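Local coordinates for RNA-binding protein Unr (Drosophila melanogaster, PDB 4QQB) that binds messenger and non-coding RNAs, among them msl-2 transcripts and roX RNAs, to regulate X-chromosome dosage compensation in both sexes, at residues I10-L15 / F20-E25. Numbering follows the deposited sequence.
Sequences IIEKLL and FIQCCE. With nucleotides of chain A.
Glu12 and Lys13 both face Phe20 across antiparallel strands, a classic beta bulge in which the carbonyl oxygen of Phe20 accepts Glu12 N at 2.8 Å and, weakly, Lys13 N. Lys13 O takes Phe20 N in return, and Ile10 and Gln22 exchange a backbone hydrogen bond each way. The buried face is apolar: Ile11 CD1 lies 4.0 Å from Ile21 CG1, and Val50 of strand 49-56 touches both isoleucines. This hairpin belongs to the five-stranded OB-type barrel of the first cold-shock domain, and its other face receives RNA. There the base of C13 of chain A lies over one face of the Phe20 ring, with Phe20 CZ 3.3 Å from its N3, while Leu15 CD2 meets the ring edge at CE1. An alanine in place of Phe20 would probably leave the cytosine without the aromatic face it lies over and Leu15 CD2 without the ring edge. Lys13, its CG anti to the backbone N (chi1 173°), extends until NZ donates to OP2 of G14 of chain A at 2.8 Å. The solvent side is thinner: partly exposed Glu12 and Gln22 run side by side, touching through their CG atoms, and beyond them Ile10 CD1 rests 4.0 Å from exposed Cys24 SG.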
ATOM      1  N   ILE E  10      11.914  -6.243  30.019  1.00 89.86           N
ATOM      2  CA  ILE E  10      11.664  -7.644  29.677  1.00 91.53           C
ATOM      3  C   ILE E  10      10.584  -7.726  28.602  1.00 86.29           C
ATOM      4  O   ILE E  10       9.614  -6.962  28.634  1.00 87.60           O
ATOM      5  CB  ILE E  10      11.160  -8.459  30.896  1.00 98.49           C
ATOM      6  CG1 ILE E  10      11.846  -8.026  32.206  1.00103.42           C
ATOM      7  CG2 ILE E  10      11.335  -9.956  30.650  1.00 97.82           C
ATOM      8  CD1 ILE E  10      13.344  -8.238  32.237  1.00108.06           C
ATOM      9  N   ILE E  11      10.739  -8.674  27.679  1.00 77.96           N
ATOM     10  CA  ILE E  11       9.726  -8.933  26.652  1.00 75.26           C
ATOM     11  C   ILE E  11       8.435  -9.473  27.297  1.00 74.27           C
ATOM     12  O   ILE E  11       8.425 -10.534  27.912  1.00 72.54           O
ATOM     13  CB  ILE E  11      10.227  -9.942  25.589  1.00 75.63           C
ATOM     14  CG1 ILE E  11      11.501  -9.438  24.886  1.00 75.01           C
ATOM     15  CG2 ILE E  11       9.140 -10.236  24.562  1.00 74.34           C
ATOM     16  CD1 ILE E  11      11.302  -8.242  23.985  1.00 77.45           C
ATOM     17  N   GLU E  12       7.351  -8.727  27.137  1.00 76.69           N
ATOM     18  CA  GLU E  12       6.061  -9.037  27.746  1.00 82.40           C
ATOM     19  C   GLU E  12       5.151  -9.855  26.829  1.00 83.60           C
ATOM     20  O   GLU E  12       4.393 -10.714  27.289  1.00 79.65           O
ATOM     21  CB  GLU E  12       5.357  -7.723  28.097  1.00 90.51           C
ATOM     22  CG  GLU E  12       5.110  -7.486  29.575  1.00 94.40           C
ATOM     23  CD  GLU E  12       3.662  -7.712  29.966  1.00100.65           C
ATOM     24  OE1 GLU E  12       3.136  -6.904  30.769  1.00101.44           O
ATOM     25  OE2 GLU E  12       3.048  -8.682  29.455  1.00104.63           O
ATOM     26  N   LYS E  13       5.199  -9.538  25.537  1.00 86.58           N
ATOM     27  CA  LYS E  13       4.384 -10.202  24.525  1.00 85.87           C
ATOM     28  C   LYS E  13       4.957  -9.930  23.144  1.00 84.34           C
ATOM     29  O   LYS E  13       5.517  -8.855  22.906  1.00 81.04           O
ATOM     30  CB  LYS E  13       2.941  -9.694  24.567  1.00 87.76           C
ATOM     31  CG  LYS E  13       2.095 -10.221  23.417  1.00 89.01           C
ATOM     32  CD  LYS E  13       0.604 -10.158  23.687  1.00 89.70           C
ATOM     33  CE  LYS E  13      -0.129 -11.161  22.810  1.00 90.78           C
ATOM     34  NZ  LYS E  13      -1.573 -11.233  23.156  1.00 95.34           N
ATOM     35  N   LEU E  14       4.793 -10.898  22.241  1.00 83.39           N
ATOM     36  CA  LEU E  14       5.236 -10.760  20.857  1.00 83.66           C
ATOM     37  C   LEU E  14       4.130 -11.072  19.853  1.00 85.41           C
ATOM     38  O   LEU E  14       3.344 -12.000  20.047  1.00 88.96           O
ATOM     39  CB  LEU E  14       6.408 -11.694  20.592  1.00 86.06           C
ATOM     40  CG  LEU E  14       7.664 -11.428  21.414  1.00 91.88           C
ATOM     41  CD1 LEU E  14       8.681 -12.525  21.158  1.00 95.14           C
ATOM     42  CD2 LEU E  14       8.260 -10.067  21.087  1.00 95.25           C
ATOM     43  N   LEU E  15       4.084 -10.279  18.786  1.00 85.12           N
ATOM     44  CA  LEU E  15       3.255 -10.548  17.617  1.00 85.93           C
ATOM     45  C   LEU E  15       4.201 -10.855  16.454  1.00 86.84           C
ATOM     46  O   LEU E  15       5.405 -10.962  16.666  1.00 93.59           O
ATOM     47  CB  LEU E  15       2.382  -9.335  17.308  1.00 87.19           C
ATOM     48  CG  LEU E  15       1.299  -8.973  18.332  1.00 87.98           C
ATOM     49  CD1 LEU E  15       0.320 -10.123  18.528  1.00 87.10           C
ATOM     50  CD2 LEU E  15       1.895  -8.538  19.662  1.00 89.48           C
ATOM     51  N   PHE E  20       5.778  -6.011  22.948  1.00 80.80           N
ATOM     52  CA  PHE E  20       5.635  -5.128  24.086  1.00 80.47           C
ATOM     53  C   PHE E  20       6.632  -5.488  25.170  1.00 80.94           C
ATOM     54  O   PHE E  20       6.959  -6.657  25.367  1.00 76.52           O
ATOM     55  CB  PHE E  20       4.208  -5.171  24.605  1.00 81.63           C
ATOM     56  CG  PHE E  20       3.204  -4.657  23.619  1.00 82.03           C
ATOM     57  CD1 PHE E  20       2.670  -5.498  22.652  1.00 82.83           C
ATOM     58  CD2 PHE E  20       2.809  -3.332  23.643  1.00 82.64           C
ATOM     59  CE1 PHE E  20       1.748  -5.032  21.736  1.00 81.67           C
ATOM     60  CE2 PHE E  20       1.886  -2.856  22.732  1.00 82.92           C
ATOM     61  CZ  PHE E  20       1.356  -3.707  21.776  1.00 84.64           C
ATOM     62  N   ILE E  21       7.108  -4.457  25.862  1.00 83.70           N
ATOM     63  CA  ILE E  21       8.216  -4.571  26.790  1.00 84.96           C
ATOM     64  C   ILE E  21       7.838  -3.995  28.147  1.00 87.42           C
ATOM     65  O   ILE E  21       7.393  -2.850  28.223  1.00 84.93           O
ATOM     66  CB  ILE E  21       9.429  -3.792  26.247  1.00 83.28           C
ATOM     67  CG1 ILE E  21      10.100  -4.589  25.129  1.00 84.82           C
ATOM     68  CG2 ILE E  21      10.424  -3.487  27.359  1.00 85.99           C
ATOM     69  CD1 ILE E  21      11.157  -3.810  24.373  1.00 88.11           C
ATOM     70  N   GLN E  22       8.018  -4.776  29.213  1.00 88.93           N
ATOM     71  CA  GLN E  22       7.904  -4.227  30.563  1.00 92.41           C
ATOM     72  C   GLN E  22       9.227  -3.577  30.906  1.00 94.83           C
ATOM     73  O   GLN E  22      10.270  -4.230  30.869  1.00 87.88           O
ATOM     74  CB  GLN E  22       7.535  -5.285  31.612  1.00 92.95           C
ATOM     75  CG  GLN E  22       6.089  -5.210  32.108  1.00 95.65           C
ATOM     76  CD  GLN E  22       5.712  -3.870  32.731  1.00100.70           C
ATOM     77  OE1 GLN E  22       4.534  -3.496  32.756  1.00 99.31           O
ATOM     78  NE2 GLN E  22       6.709  -3.138  33.229  1.00101.54           N
ATOM     79  N   CYS E  23       9.177  -2.283  31.213  1.00101.95           N
ATOM     80  CA  CYS E  23      10.374  -1.518  31.545  1.00107.71           C
ATOM     81  C   CYS E  23      10.773  -1.768  32.991  1.00105.87           C
ATOM     82  O   CYS E  23       9.922  -1.820  33.880  1.00 98.12           O
ATOM     83  CB  CYS E  23      10.133  -0.023  31.331  1.00112.35           C
ATOM     84  SG  CYS E  23       9.818   0.457  29.618  1.00111.11           S
ATOM     85  N   CYS E  24      12.071  -1.917  33.221  1.00109.35           N
ATOM     86  CA  CYS E  24      12.574  -2.208  34.558  1.00111.16           C
ATOM     87  C   CYS E  24      12.677  -0.938  35.384  1.00110.42           C
ATOM     88  O   CYS E  24      12.047  -0.828  36.435  1.00106.45           O
ATOM     89  CB  CYS E  24      13.928  -2.903  34.476  1.00112.03           C
ATOM     90  SG  CYS E  24      13.826  -4.518  33.675  1.00116.48           S
ATOM     91  N   GLU E  25      13.453   0.024  34.890  1.00112.03           N
ATOM     92  CA  GLU E  25      13.668   1.296  35.593  1.00111.32           C
ATOM     93  C   GLU E  25      12.730   2.399  35.085  1.00109.19           C
ATOM     94  O   GLU E  25      13.156   3.510  34.779  1.00111.00           O
ATOM     95  CB  GLU E  25      15.141   1.713  35.501  1.00112.15           C
ATOM     96  CG  GLU E  25      15.662   1.963  34.094  1.00113.55           C
ATOM     97  CD  GLU E  25      16.896   1.139  33.782  1.00114.99           C
ATOM     98  OE1 GLU E  25      16.766  -0.102  33.723  1.00115.53           O
ATOM     99  OE2 GLU E  25      17.985   1.723  33.588  1.00114.36           O
TER
ATOM    100  P     C A  13      -4.581  -3.892  18.359  1.00 72.77           P
ATOM    101  OP1   C A  13      -4.518  -4.090  16.886  1.00 70.88           O
ATOM    102  OP2   C A  13      -5.860  -3.475  18.977  1.00 75.63           O
ATOM    103  O5'   C A  13      -4.101  -5.220  19.099  1.00 70.99           O
ATOM    104  C5'   C A  13      -3.294  -6.208  18.430  1.00 70.53           C
ATOM    105  C4'   C A  13      -2.563  -7.067  19.438  1.00 72.64           C
ATOM    106  O4'   C A  13      -1.660  -6.244  20.233  1.00 74.32           O
ATOM    107  C3'   C A  13      -3.445  -7.798  20.444  1.00 71.89           C
ATOM    108  O3'   C A  13      -2.883  -9.059  20.783  1.00 72.92           O
ATOM    109  C2'   C A  13      -3.414  -6.871  21.650  1.00 72.51           C
ATOM    110  O2'   C A  13      -3.727  -7.500  22.873  1.00 75.25           O
ATOM    111  C1'   C A  13      -1.968  -6.392  21.606  1.00 73.60           C
ATOM    112  N1    C A  13      -1.775  -5.097  22.272  1.00 73.79           N
ATOM    113  C2    C A  13      -1.152  -5.058  23.523  1.00 78.02           C
ATOM    114  O2    C A  13      -0.758  -6.119  24.031  1.00 82.23           O
ATOM    115  N3    C A  13      -0.985  -3.866  24.142  1.00 77.84           N
ATOM    116  C4    C A  13      -1.422  -2.746  23.561  1.00 75.95           C
ATOM    117  N4    C A  13      -1.237  -1.593  24.205  1.00 76.79           N
ATOM    118  C5    C A  13      -2.066  -2.758  22.291  1.00 78.90           C
ATOM    119  C6    C A  13      -2.225  -3.945  21.690  1.00 77.42           C
ATOM    120  P     G A  10       4.982  -9.665   7.961  1.00 78.08           P
ATOM    121  OP1   G A  10       5.410 -10.085   9.327  1.00 73.90           O
ATOM    122  OP2   G A  10       4.220 -10.609   7.100  1.00 77.92           O
ATOM    123  O5'   G A  10       4.123  -8.325   8.068  1.00 77.72           O
ATOM    124  C5'   G A  10       3.647  -7.822   9.334  1.00 73.52           C
ATOM    125  C4'   G A  10       2.317  -7.130   9.152  1.00 72.61           C
ATOM    126  O4'   G A  10       1.247  -8.084   9.387  1.00 77.22           O
ATOM    127  C3'   G A  10       2.062  -5.955  10.086  1.00 71.97           C
ATOM    128  O3'   G A  10       2.329  -4.728   9.432  1.00 69.40           O
ATOM    129  C2'   G A  10       0.576  -6.064  10.401  1.00 76.05           C
ATOM    130  O2'   G A  10      -0.225  -5.391   9.451  1.00 78.74           O
ATOM    131  C1'   G A  10       0.356  -7.575  10.360  1.00 80.04           C
ATOM    132  N9    G A  10       0.598  -8.267  11.626  1.00 83.45           N
ATOM    133  C8    G A  10       1.559  -7.974  12.564  1.00 84.55           C
ATOM    134  N7    G A  10       1.526  -8.770  13.597  1.00 86.93           N
ATOM    135  C5    G A  10       0.480  -9.641  13.328  1.00 90.30           C
ATOM    136  C6    G A  10      -0.033 -10.723  14.090  1.00 90.84           C
ATOM    137  O6    G A  10       0.355 -11.145  15.186  1.00 89.09           O
ATOM    138  N1    G A  10      -1.102 -11.339  13.447  1.00 92.75           N
ATOM    139  C2    G A  10      -1.613 -10.964  12.229  1.00 94.56           C
ATOM    140  N2    G A  10      -2.649 -11.684  11.775  1.00100.44           N
ATOM    141  N3    G A  10      -1.144  -9.956  11.509  1.00 93.97           N
ATOM    142  C4    G A  10      -0.105  -9.344  12.115  1.00 91.14           C
ATOM    143  P     G A  14      -3.757 -10.381  20.627  1.00 74.51           P
ATOM    144  OP1   G A  14      -4.900 -10.286  21.575  1.00 71.06           O
ATOM    145  OP2   G A  14      -2.842 -11.553  20.687  1.00 70.93           O
ATOM    146  O5'   G A  14      -4.299 -10.258  19.136  1.00 72.95           O
ATOM    147  C5'   G A  14      -5.706 -10.190  18.868  1.00 76.28           C
ATOM    148  C4'   G A  14      -6.011 -10.857  17.553  1.00 79.19           C
ATOM    149  O4'   G A  14      -5.738  -9.920  16.486  1.00 77.55           O
ATOM    150  C3'   G A  14      -5.234 -12.142  17.268  1.00 81.50           C
ATOM    151  O3'   G A  14      -6.051 -13.327  17.169  1.00 89.18           O
ATOM    152  C2'   G A  14      -4.244 -11.765  16.152  1.00 80.75           C
ATOM    153  O2'   G A  14      -4.113 -12.710  15.110  1.00 80.07           O
ATOM    154  C1'   G A  14      -4.820 -10.471  15.569  1.00 83.24           C
ATOM    155  N9    G A  14      -3.820  -9.446  15.279  1.00 87.68           N
ATOM    156  C8    G A  14      -2.900  -8.922  16.155  1.00 88.47           C
ATOM    157  N7    G A  14      -2.157  -7.991  15.621  1.00 88.26           N
ATOM    158  C5    G A  14      -2.628  -7.878  14.320  1.00 91.39           C
ATOM    159  C6    G A  14      -2.217  -7.023  13.265  1.00 94.47           C
ATOM    160  O6    G A  14      -1.321  -6.168  13.269  1.00 99.22           O
ATOM    161  N1    G A  14      -2.961  -7.240  12.110  1.00 94.09           N
ATOM    162  C2    G A  14      -3.976  -8.158  11.985  1.00 91.78           C
ATOM    163  N2    G A  14      -4.580  -8.218  10.789  1.00 89.47           N
ATOM    164  N3    G A  14      -4.373  -8.957  12.964  1.00 91.89           N
ATOM    165  C4    G A  14      -3.660  -8.765  14.095  1.00 90.52           C
TER